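Local coordinates for insecticidal crystal protein Cry35Ab1 (Bacillus thuringiensis, PDB 4JP0), which forms one half of a binary insecticidal toxin that, together with Cry34Ab1, is active against western corn rootworm, with the larval midgut epithelium as the probable target, at residues A[4-10]-A[45-51]; A[72-77]-A[121-125]; A[200-206]-A[322-327]. All blocks are in the same frame, centred on the assembly; numbering follows the deposited sequence.

Contacts 1 and 2 both belong to the N-terminal ricin B-type beta-trefoil, while contact 3 lies in the elongated beta-sheet domain of the Toxin_10 family. Contact 1 pairs two strands of the trefoil, and contact 2 closes a hairpin turn of the same domain against strand 121-124; their centres are 20 Å apart and their nearest atoms about 7 Å. Contact 3 has its centre 18 Å from that of contact 1, yet the two touch: Tyr202 OH lies 2.7 Å from Thr4 O, a probable hydrogen bond, and 3.3 Å from Pro51 CD. Contacts 2 and 3 stay apart, their nearest atoms about 19 Å from each other.

Contact 1. Residues A[4-10]-A[45-51]; sequences TNKVYEI and LKWFLFP
Residues 4-10 and 45-51 form an antiparallel strand pairing within the N-terminal beta-trefoil, the ricin B-type lectin fold, where strand 6-12 lies between strands 43-52 and 135-142. The register is fixed at Tyr8 and Trp47, a hydrogen-bonded pair: Tyr8 N gives a nearly straight bond to Trp47 O (2.7 Å, 176°), and Trp47 N returns one to Tyr8 O (2.8 Å). The short axes run at 120°, well away from strict antiparallel, and water bridges take over on both sides of this pair. One water donates to both Lys6 O and Leu49 O; it also sits over the centre of one face of the Phe48 ring. A second accepts from Ile10 N and lies 2.7 Å from Leu45 O.

The side chains of Tyr8 and Trp47 share one face of the sheet. There the Tyr8 ring meets Leu49 at about a right angle, CE1 lying 3.7 Å from Leu49 CD1, while its hydroxyl is bonded to Asp3 O. Ile10 crosses Trp47 similarly, with CD1 3.9 Å from Trp47 CD1; the indole NE1 is held by Ala19 O. On the other face the first torsion of Val7 sets CG1 beside the carbonyl carbon, where it packs 3.5 Å from Lys46 CB. At the N-terminal end, Thr4 lies across Pro51, its OG1 3.8 Å from Pro51 CG.

Contact 2. Residues A[72-77]-A[121-125]; sequences VNNDKI and IRLTD
Leu123 points toward the hairpin formed by residues 72-77, its side chain crossing that of Ile77 at about a right angle. This is an ordinary apolar contact, Ile77 CD1 lying 3.8 Å from Leu123 CG. In Ile77, CG1 lies beside the backbone N, and the turn at chi2 (-51°) brings CD1 to the leucine. Leu123 CD1 also faces Val72, but the two are implausibly close in the model and the detail of that approach is doubtful. Trp91 packs against Val72, Ile77 and Leu123.

The hairpin itself joins strands 69-73 and 76-80 through a type I' turn from Asn73 to Lys76, closed by Asn73 N to Lys76 O and Lys76 N to Asn73 O. It belongs to the ricin B-type beta-trefoil, whose strand 121-124 runs past the turn and also pairs with strand 109-112. The direct backbone link to the turn is Leu123 N to Asp75 O (2.9 Å, 158°), with the donor tilted 28° from the carbonyl plane.

Outside this bond, Lys76 and Arg122 lie side by side and point the same way. Lys76 CG rests over one face of the guanidinium, offset toward its rim and 3.5 Å from Arg122 NE. Both cationic ends turn to main-chain oxygens of their own segments: Lys76 NZ, on a chain bent at chi3 and chi4, donates to Asn74 O (2.8 Å), and Arg122 NH1 donates to Ile121 O (3.0 Å). The Asp75 carboxylate forms a salt bridge with Lys108. A water accepts from Ile77 N and lies 2.8 Å from Ile121 O, bridging the segments.

Contact 3. Residues A[200-206]-A[322-327]; sequences TPYYILK and RYNGSE
Thr200, just past helix 193-199, begins a contact between two central strands of the four-stranded antiparallel sheet in the Toxin_10 domain: strand 202-221 and the end of strand 307-323, with the turn to strand 327-346. Its OG1 accepts an almost straight bond from Tyr323 N (2.9 Å, 176°). The hydroxyl faces that amide because it stands anti to the backbone N, and a side chain thus takes the amide of Tyr323.

At Tyr202, the carbonyl oxygen accepts from a water that also donates weakly to Tyr323 O, while the ring leads away toward the trefoil, where its OH meets Thr4 O. Tyr203 lies alongside Arg322, pointing the same way. Arg322 CA sits over the ring face in a CH-pi contact, 4.1 Å from the centroid and 29° off the normal, and Arg322 CG comes 3.5 Å from Tyr203 CE2. The guanidinium plane stands 85° to the ring; Asp188 joins the two by a salt bridge to Arg322 NE and a hydrogen bond to Tyr203 OH.

Ile204 runs beside Tyr323, with CD1 3.7 Å from Tyr323 CD1. Finally Lys206, which also has a cation-pi contact with Tyr321, extends across Glu327 at about a right angle; its NZ forms a salt bridge with Glu327 OE1 on the syn side, somewhat out of the carboxylate plane and 2.8 Å away.

Contact 1. Residues A[4-10]-A[45-51]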
loop_
_atom_site.group_PDB
_atom_site.type_symbol
_atom_site.label_atom_id
_atom_site.label_comp_id
_atom_site.label_asym_id
_atom_site.label_seq_id
_atom_site.Cartn_x
_atom_site.Cartn_y
_atom_site.Cartn_z
ATOM N N THR A 4 13.530 -11.275 -6.525
ATOM C CA THR A 4 12.132 -11.575 -6.753
ATOM C C THR A 4 11.579 -10.939 -8.034
ATOM O O THR A 4 10.366 -10.667 -8.128
ATOM C CB THR A 4 11.283 -11.187 -5.528
ATOM O OG1 THR A 4 11.614 -9.849 -5.110
ATOM C CG2 THR A 4 11.674 -12.078 -4.321
ATOM N N ASN A 5 12.447 -10.678 -8.997
ATOM C CA ASN A 5 11.994 -10.215 -10.297
ATOM C C ASN A 5 12.396 -11.216 -11.356
ATOM O O ASN A 5 12.683 -10.873 -12.488
ATOM C CB ASN A 5 12.572 -8.829 -10.613
ATOM C CG ASN A 5 14.081 -8.848 -10.741
ATOM O OD1 ASN A 5 14.778 -9.664 -10.114
ATOM N ND2 ASN A 5 14.597 -7.938 -11.553
ATOM N N LYS A 6 12.383 -12.484 -10.977
ATOM C CA LYS A 6 12.767 -13.553 -11.897
ATOM C C LYS A 6 11.739 -14.653 -12.010
ATOM O O LYS A 6 10.975 -14.927 -11.061
ATOM C CB LYS A 6 14.084 -14.186 -11.407
ATOM C CG LYS A 6 15.283 -13.274 -11.620
ATOM C CD LYS A 6 16.557 -13.904 -11.022
ATOM C CE LYS A 6 17.783 -13.115 -11.470
ATOM N NZ LYS A 6 18.905 -13.369 -10.549
ATOM N N VAL A 7 11.778 -15.339 -13.145
ATOM C CA VAL A 7 11.007 -16.552 -13.319
ATOM C C VAL A 7 12.015 -17.686 -13.061
ATOM O O VAL A 7 13.085 -17.723 -13.671
ATOM C CB VAL A 7 10.469 -16.682 -14.795
ATOM C CG1 VAL A 7 9.708 -17.983 -14.959
ATOM C CG2 VAL A 7 9.566 -15.476 -15.144
ATOM N N TYR A 8 11.680 -18.593 -12.156
ATOM C CA TYR A 8 12.591 -19.639 -11.751
ATOM C C TYR A 8 12.082 -21.009 -12.108
ATOM O O TYR A 8 10.892 -21.227 -12.130
ATOM C CB TYR A 8 12.687 -19.628 -10.221
ATOM C CG TYR A 8 13.455 -18.488 -9.623
ATOM C CD1 TYR A 8 12.792 -17.421 -9.012
ATOM C CD2 TYR A 8 14.845 -18.483 -9.631
ATOM C CE1 TYR A 8 13.521 -16.383 -8.431
ATOM C CE2 TYR A 8 15.569 -17.431 -9.060
ATOM C CZ TYR A 8 14.901 -16.411 -8.448
ATOM O OH TYR A 8 15.591 -15.396 -7.852
ATOM N N GLU A 9 12.989 -21.942 -12.334
ATOM C CA GLU A 9 12.625 -23.360 -12.397
ATOM C C GLU A 9 13.182 -23.925 -11.109
ATOM O O GLU A 9 14.238 -23.489 -10.650
ATOM C CB GLU A 9 13.287 -24.044 -13.615
ATOM C CG GLU A 9 12.596 -23.619 -14.899
ATOM C CD GLU A 9 13.206 -24.229 -16.136
ATOM O OE1 GLU A 9 14.325 -24.795 -16.063
ATOM O OE2 GLU A 9 12.557 -24.128 -17.182
ATOM N N ILE A 10 12.494 -24.864 -10.503
ATOM C CA ILE A 10 12.938 -25.425 -9.203
ATOM C C ILE A 10 13.182 -26.921 -9.369
ATOM O O ILE A 10 12.296 -27.657 -9.770
ATOM C CB ILE A 10 11.874 -25.172 -8.112
ATOM C CG1 ILE A 10 11.685 -23.676 -7.890
ATOM C CG2 ILE A 10 12.246 -25.815 -6.795
ATOM C CD1 ILE A 10 10.482 -23.379 -6.948
ATOM N N LEU A 45 6.727 -25.484 -15.627
ATOM C CA LEU A 45 7.867 -25.568 -14.702
ATOM C C LEU A 45 8.324 -24.200 -14.200
ATOM O O LEU A 45 9.365 -24.114 -13.540
ATOM C CB LEU A 45 9.085 -26.202 -15.403
ATOM C CG LEU A 45 8.887 -27.490 -16.194
ATOM C CD1 LEU A 45 10.205 -28.049 -16.750
ATOM C CD2 LEU A 45 8.216 -28.494 -15.322
ATOM N N LYS A 46 7.549 -23.146 -14.480
ATOM C CA LYS A 46 8.005 -21.772 -14.239
ATOM C C LYS A 46 7.323 -21.206 -13.028
ATOM O O LYS A 46 6.103 -21.219 -12.972
ATOM C CB LYS A 46 7.701 -20.871 -15.440
ATOM C CG LYS A 46 8.557 -21.191 -16.680
ATOM C CD LYS A 46 8.258 -20.235 -17.828
ATOM C CE LYS A 46 8.983 -20.669 -19.105
ATOM N NZ LYS A 46 8.892 -19.631 -20.183
ATOM N N TRP A 47 8.133 -20.670 -12.113
ATOM C CA TRP A 47 7.646 -20.175 -10.836
ATOM C C TRP A 47 8.132 -18.737 -10.598
ATOM O O TRP A 47 9.264 -18.387 -10.975
ATOM C CB TRP A 47 8.113 -21.099 -9.683
ATOM C CG TRP A 47 7.762 -22.473 -9.967
ATOM C CD1 TRP A 47 8.611 -23.489 -10.329
ATOM C CD2 TRP A 47 6.447 -23.014 -9.983
ATOM N NE1 TRP A 47 7.885 -24.632 -10.559
ATOM C CE2 TRP A 47 6.552 -24.357 -10.387
ATOM C CE3 TRP A 47 5.163 -22.480 -9.734
ATOM C CZ2 TRP A 47 5.420 -25.194 -10.539
ATOM C CZ3 TRP A 47 4.036 -23.316 -9.870
ATOM C CH2 TRP A 47 4.190 -24.659 -10.253
ATOM N N PHE A 48 7.262 -17.909 -10.020
ATOM C CA PHE A 48 7.630 -16.517 -9.706
ATOM C C PHE A 48 7.540 -16.317 -8.216
ATOM O O PHE A 48 6.513 -16.663 -7.588
ATOM C CB PHE A 48 6.693 -15.534 -10.429
ATOM C CG PHE A 48 7.253 -14.159 -10.568
ATOM C CD1 PHE A 48 7.856 -13.772 -11.759
ATOM C CD2 PHE A 48 7.166 -13.238 -9.522
ATOM C CE1 PHE A 48 8.383 -12.500 -11.905
ATOM C CE2 PHE A 48 7.704 -11.953 -9.663
ATOM C CZ PHE A 48 8.307 -11.589 -10.860
ATOM N N LEU A 49 8.620 -15.819 -7.625
ATOM C CA LEU A 49 8.644 -15.601 -6.195
ATOM C C LEU A 49 8.220 -14.180 -5.887
ATOM O O LEU A 49 8.734 -13.251 -6.487
ATOM C CB LEU A 49 10.065 -15.757 -5.669
ATOM C CG LEU A 49 10.748 -17.097 -5.851
ATOM C CD1 LEU A 49 12.085 -17.075 -5.090
ATOM C CD2 LEU A 49 9.836 -18.195 -5.334
ATOM N N PHE A 50 7.248 -14.014 -5.001
ATOM C CA PHE A 50 6.931 -12.658 -4.479
ATOM C C PHE A 50 7.321 -12.580 -3.006
ATOM O O PHE A 50 7.071 -13.521 -2.240
ATOM C CB PHE A 50 5.457 -12.358 -4.617
ATOM C CG PHE A 50 5.017 -12.119 -6.056
ATOM C CD1 PHE A 50 4.210 -13.019 -6.706
ATOM C CD2 PHE A 50 5.416 -10.988 -6.737
ATOM C CE1 PHE A 50 3.761 -12.785 -7.993
ATOM C CE2 PHE A 50 4.995 -10.763 -8.050
ATOM C CZ PHE A 50 4.156 -11.662 -8.664
ATOM N N PRO A 51 7.933 -11.476 -2.596
ATOM C CA PRO A 51 8.358 -11.330 -1.212
ATOM C C PRO A 51 7.203 -10.785 -0.360
ATOM O O PRO A 51 6.414 -9.958 -0.831
ATOM C CB PRO A 51 9.493 -10.296 -1.313
ATOM C CG PRO A 51 8.996 -9.344 -2.436
ATOM C CD PRO A 51 8.211 -10.258 -3.396
HETATM O O HOH W 1 10.687 -13.909 -8.640
HETATM O O HOH W 2 10.418 -26.063 -12.022
#

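Contact 2. Residues A[72-77]-A[121-125]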
loop_
_atom_site.group_PDB
_atom_site.type_symbol
_atom_site.label_atom_id
_atom_site.label_comp_id
_atom_site.label_asym_id
_atom_site.label_seq_id
_atom_site.Cartn_x
_atom_site.Cartn_y
_atom_site.Cartn_z
ATOM N N VAL A 72 -0.254 -25.726 0.694
ATOM C CA VAL A 72 -0.047 -26.997 1.353
ATOM C C VAL A 72 -1.329 -27.532 1.957
ATOM O O VAL A 72 -2.013 -26.836 2.723
ATOM C CB VAL A 72 0.992 -26.858 2.477
ATOM C CG1 VAL A 72 1.198 -28.191 3.229
ATOM C CG2 VAL A 72 2.305 -26.329 1.900
ATOM N N ASN A 73 -1.651 -28.768 1.617
ATOM C CA ASN A 73 -2.802 -29.440 2.229
ATOM C C ASN A 73 -2.369 -30.841 2.600
ATOM O O ASN A 73 -1.946 -31.593 1.735
ATOM C CB ASN A 73 -3.928 -29.571 1.240
ATOM C CG ASN A 73 -4.600 -28.276 0.926
ATOM O OD1 ASN A 73 -4.801 -27.932 -0.262
ATOM N ND2 ASN A 73 -5.023 -27.555 1.971
ATOM N N ASN A 74 -2.441 -31.188 3.875
ATOM C CA ASN A 74 -2.071 -32.549 4.273
ATOM C C ASN A 74 -0.747 -33.041 3.679
ATOM O O ASN A 74 -0.664 -34.116 3.092
ATOM C CB ASN A 74 -3.224 -33.491 3.912
ATOM C CG ASN A 74 -4.529 -33.116 4.641
ATOM O OD1 ASN A 74 -4.520 -32.912 5.853
ATOM N ND2 ASN A 74 -5.640 -33.024 3.906
ATOM N N ASP A 75 0.276 -32.204 3.806
ATOM C CA ASP A 75 1.644 -32.524 3.383
ATOM C C ASP A 75 1.859 -32.614 1.907
ATOM O O ASP A 75 2.945 -32.979 1.479
ATOM C CB ASP A 75 2.147 -33.815 4.034
ATOM C CG ASP A 75 2.068 -33.762 5.546
ATOM O OD1 ASP A 75 2.400 -32.740 6.163
ATOM O OD2 ASP A 75 1.594 -34.857 6.155
ATOM N N LYS A 76 0.826 -32.314 1.127
ATOM C CA LYS A 76 0.980 -32.334 -0.323
ATOM C C LYS A 76 0.920 -30.896 -0.789
ATOM O O LYS A 76 0.426 -30.041 -0.049
ATOM C CB LYS A 76 -0.146 -33.156 -0.951
ATOM C CG LYS A 76 -0.118 -34.620 -0.519
ATOM C CD LYS A 76 -1.427 -35.352 -0.757
ATOM C CE LYS A 76 -2.457 -35.180 0.352
ATOM N NZ LYS A 76 -2.158 -35.977 1.573
ATOM N N ILE A 77 1.410 -30.613 -1.998
ATOM C CA ILE A 77 1.387 -29.258 -2.497
ATOM C C ILE A 77 0.551 -29.235 -3.757
ATOM O O ILE A 77 0.719 -30.095 -4.636
ATOM C CB ILE A 77 2.806 -28.753 -2.914
ATOM C CG1 ILE A 77 3.838 -28.916 -1.790
ATOM C CG2 ILE A 77 2.680 -27.315 -3.353
ATOM C CD1 ILE A 77 3.380 -28.347 -0.482
ATOM N N ILE A 121 6.281 -35.107 -4.587
ATOM C CA ILE A 121 6.905 -34.111 -3.704
ATOM C C ILE A 121 5.946 -33.909 -2.518
ATOM O O ILE A 121 4.740 -33.857 -2.683
ATOM C CB ILE A 121 7.277 -32.815 -4.462
ATOM C CG1 ILE A 121 7.965 -31.771 -3.548
ATOM C CG2 ILE A 121 6.055 -32.148 -5.039
ATOM C CD1 ILE A 121 8.459 -30.576 -4.435
ATOM N N ARG A 122 6.503 -33.894 -1.317
ATOM C CA ARG A 122 5.708 -33.797 -0.091
ATOM C C ARG A 122 6.410 -32.887 0.905
ATOM O O ARG A 122 7.551 -32.526 0.700
ATOM C CB ARG A 122 5.672 -35.194 0.535
ATOM C CG ARG A 122 4.857 -36.266 -0.255
ATOM C CD ARG A 122 3.352 -35.922 -0.324
ATOM N NE ARG A 122 2.511 -36.928 -0.995
ATOM C CZ ARG A 122 2.171 -36.910 -2.268
ATOM N NH1 ARG A 122 2.618 -35.943 -3.061
ATOM N NH2 ARG A 122 1.340 -37.838 -2.744
ATOM N N LEU A 123 5.718 -32.499 1.983
ATOM C CA LEU A 123 6.343 -31.759 3.049
ATOM C C LEU A 123 6.594 -32.794 4.119
ATOM O O LEU A 123 5.710 -33.631 4.392
ATOM C CB LEU A 123 5.392 -30.713 3.628
ATOM C CG LEU A 123 5.201 -29.491 2.711
ATOM C CD1 LEU A 123 4.190 -28.610 3.378
ATOM C CD2 LEU A 123 6.531 -28.752 2.608
ATOM N N THR A 124 7.799 -32.788 4.683
ATOM C CA THR A 124 8.047 -33.604 5.865
ATOM C C THR A 124 9.089 -32.955 6.771
ATOM O O THR A 124 9.589 -31.862 6.487
ATOM C CB THR A 124 8.385 -35.040 5.518
ATOM O OG1 THR A 124 8.279 -35.826 6.718
ATOM C CG2 THR A 124 9.834 -35.143 5.099
ATOM N N ASP A 125 9.366 -33.583 7.903
ATOM C CA ASP A 125 10.264 -32.968 8.861
ATOM C C ASP A 125 11.688 -32.906 8.331
ATOM O O ASP A 125 12.151 -33.839 7.676
ATOM C CB ASP A 125 10.183 -33.750 10.146
ATOM C CG ASP A 125 8.756 -34.090 10.479
ATOM O OD1 ASP A 125 8.020 -33.187 10.942
ATOM O OD2 ASP A 125 8.266 -35.219 10.269
HETATM O O HOH W 3 2.633 -32.429 -3.896
#

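Contact 3. Residues A[200-206]-A[322-327]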
loop_
_atom_site.group_PDB
_atom_site.type_symbol
_atom_site.label_atom_id
_atom_site.label_comp_id
_atom_site.label_asym_id
_atom_site.label_seq_id
_atom_site.Cartn_x
_atom_site.Cartn_y
_atom_site.Cartn_z
ATOM N N THR A 200 2.890 -6.990 -15.895
ATOM C CA THR A 200 2.934 -6.075 -14.788
ATOM C C THR A 200 2.999 -6.832 -13.455
ATOM O O THR A 200 2.154 -6.699 -12.669
ATOM C CB THR A 200 1.757 -5.031 -14.830
ATOM O OG1 THR A 200 1.779 -4.249 -13.666
ATOM C CG2 THR A 200 0.430 -5.709 -14.929
ATOM N N PRO A 201 4.021 -7.658 -13.274
ATOM C CA PRO A 201 4.052 -8.516 -12.075
ATOM C C PRO A 201 4.095 -7.700 -10.794
ATOM O O PRO A 201 3.671 -8.186 -9.765
ATOM C CB PRO A 201 5.345 -9.335 -12.241
ATOM C CG PRO A 201 6.182 -8.500 -13.239
ATOM C CD PRO A 201 5.164 -7.927 -14.181
ATOM N N TYR A 202 4.652 -6.495 -10.864
ATOM C CA TYR A 202 4.558 -5.572 -9.733
ATOM C C TYR A 202 3.782 -4.342 -10.096
ATOM O O TYR A 202 4.070 -3.695 -11.111
ATOM C CB TYR A 202 5.931 -5.155 -9.214
ATOM C CG TYR A 202 6.642 -6.295 -8.532
ATOM C CD1 TYR A 202 7.464 -7.177 -9.264
ATOM C CD2 TYR A 202 6.446 -6.540 -7.175
ATOM C CE1 TYR A 202 8.136 -8.260 -8.630
ATOM C CE2 TYR A 202 7.103 -7.601 -6.541
ATOM C CZ TYR A 202 7.932 -8.450 -7.267
ATOM O OH TYR A 202 8.514 -9.499 -6.606
ATOM N N TYR A 203 2.790 -4.011 -9.272
ATOM C CA TYR A 203 2.051 -2.743 -9.456
ATOM C C TYR A 203 2.724 -1.679 -8.618
ATOM O O TYR A 203 3.385 -1.995 -7.619
ATOM C CB TYR A 203 0.597 -2.898 -8.959
ATOM C CG TYR A 203 -0.318 -3.605 -9.965
ATOM C CD1 TYR A 203 -0.050 -4.898 -10.390
ATOM C CD2 TYR A 203 -1.469 -2.952 -10.474
ATOM C CE1 TYR A 203 -0.872 -5.540 -11.336
ATOM C CE2 TYR A 203 -2.283 -3.555 -11.364
ATOM C CZ TYR A 203 -1.993 -4.865 -11.799
ATOM O OH TYR A 203 -2.832 -5.465 -12.698
ATOM N N ILE A 204 2.526 -0.408 -8.976
ATOM C CA ILE A 204 3.050 0.710 -8.212
ATOM C C ILE A 204 1.932 1.333 -7.384
ATOM O O ILE A 204 0.878 1.724 -7.902
ATOM C CB ILE A 204 3.622 1.775 -9.168
ATOM C CG1 ILE A 204 4.780 1.194 -9.955
ATOM C CG2 ILE A 204 4.165 3.011 -8.395
ATOM C CD1 ILE A 204 5.181 2.085 -11.178
ATOM N N LEU A 205 2.149 1.385 -6.084
ATOM C CA LEU A 205 1.193 2.020 -5.164
ATOM C C LEU A 205 1.880 3.305 -4.609
ATOM O O LEU A 205 2.963 3.266 -3.999
ATOM C CB LEU A 205 0.794 1.024 -4.064
ATOM C CG LEU A 205 -0.113 1.508 -2.934
ATOM C CD1 LEU A 205 -1.392 2.170 -3.471
ATOM C CD2 LEU A 205 -0.439 0.350 -1.962
ATOM N N LYS A 206 1.246 4.448 -4.866
ATOM C CA LYS A 206 1.792 5.732 -4.494
ATOM C C LYS A 206 0.916 6.351 -3.449
ATOM O O LYS A 206 -0.312 6.113 -3.434
ATOM C CB LYS A 206 1.715 6.675 -5.691
ATOM C CG LYS A 206 2.353 6.178 -6.951
ATOM C CD LYS A 206 2.447 7.328 -7.948
ATOM C CE LYS A 206 2.895 6.850 -9.309
ATOM N NZ LYS A 206 3.102 7.950 -10.259
ATOM N N ARG A 322 -0.906 -0.142 -12.829
ATOM C CA ARG A 322 -0.277 -1.232 -13.554
ATOM C C ARG A 322 0.992 -0.620 -14.117
ATOM O O ARG A 322 1.042 0.588 -14.359
ATOM C CB ARG A 322 -1.052 -1.600 -14.791
ATOM C CG ARG A 322 -2.273 -2.368 -14.627
ATOM C CD ARG A 322 -2.761 -2.976 -15.954
ATOM N NE ARG A 322 -4.182 -3.239 -15.830
ATOM C CZ ARG A 322 -5.062 -3.105 -16.789
ATOM N NH1 ARG A 322 -4.683 -2.717 -18.009
ATOM N NH2 ARG A 322 -6.336 -3.376 -16.515
ATOM N N TYR A 323 2.022 -1.420 -14.354
ATOM C CA TYR A 323 3.209 -0.844 -14.981
ATOM C C TYR A 323 3.698 -1.695 -16.082
ATOM O O TYR A 323 4.331 -2.756 -15.769
ATOM C CB TYR A 323 4.388 -0.634 -14.044
ATOM C CG TYR A 323 5.455 0.178 -14.769
ATOM C CD1 TYR A 323 5.381 1.559 -14.798
ATOM C CD2 TYR A 323 6.462 -0.432 -15.510
ATOM C CE1 TYR A 323 6.308 2.320 -15.450
ATOM C CE2 TYR A 323 7.427 0.349 -16.199
ATOM C CZ TYR A 323 7.326 1.727 -16.155
ATOM O OH TYR A 323 8.226 2.557 -16.791
ATOM N N ASN A 324 3.427 -1.180 -17.311
ATOM C CA ASN A 324 3.672 -1.749 -18.657
ATOM C C ASN A 324 4.602 -0.931 -19.547
ATOM O O ASN A 324 4.358 -0.883 -20.749
ATOM C CB ASN A 324 2.345 -1.777 -19.468
ATOM C CG ASN A 324 1.957 -0.362 -20.097
ATOM O OD1 ASN A 324 2.453 0.679 -19.683
ATOM N ND2 ASN A 324 1.050 -0.366 -21.094
ATOM N N GLY A 325 5.645 -0.315 -18.997
ATOM C CA GLY A 325 6.433 0.627 -19.773
ATOM C C GLY A 325 5.902 2.041 -19.530
ATOM O O GLY A 325 6.526 3.013 -19.947
ATOM N N SER A 326 4.713 2.119 -18.934
ATOM C CA SER A 326 4.067 3.354 -18.507
ATOM C C SER A 326 3.108 2.972 -17.392
ATOM O O SER A 326 2.813 1.796 -17.222
ATOM C CB SER A 326 3.318 4.060 -19.651
ATOM O OG SER A 326 2.031 3.500 -19.892
ATOM N N GLU A 327 2.654 3.956 -16.613
ATOM C CA GLU A 327 1.774 3.697 -15.486
ATOM C C GLU A 327 0.309 3.825 -15.919
ATOM O O GLU A 327 -0.083 4.852 -16.506
ATOM C CB GLU A 327 2.047 4.730 -14.379
ATOM C CG GLU A 327 3.496 4.678 -13.883
ATOM C CD GLU A 327 3.844 5.796 -12.934
ATOM O OE1 GLU A 327 3.019 6.690 -12.712
ATOM O OE2 GLU A 327 4.938 5.772 -12.392
HETATM O O HOH W 4 5.820 -4.253 -13.163
#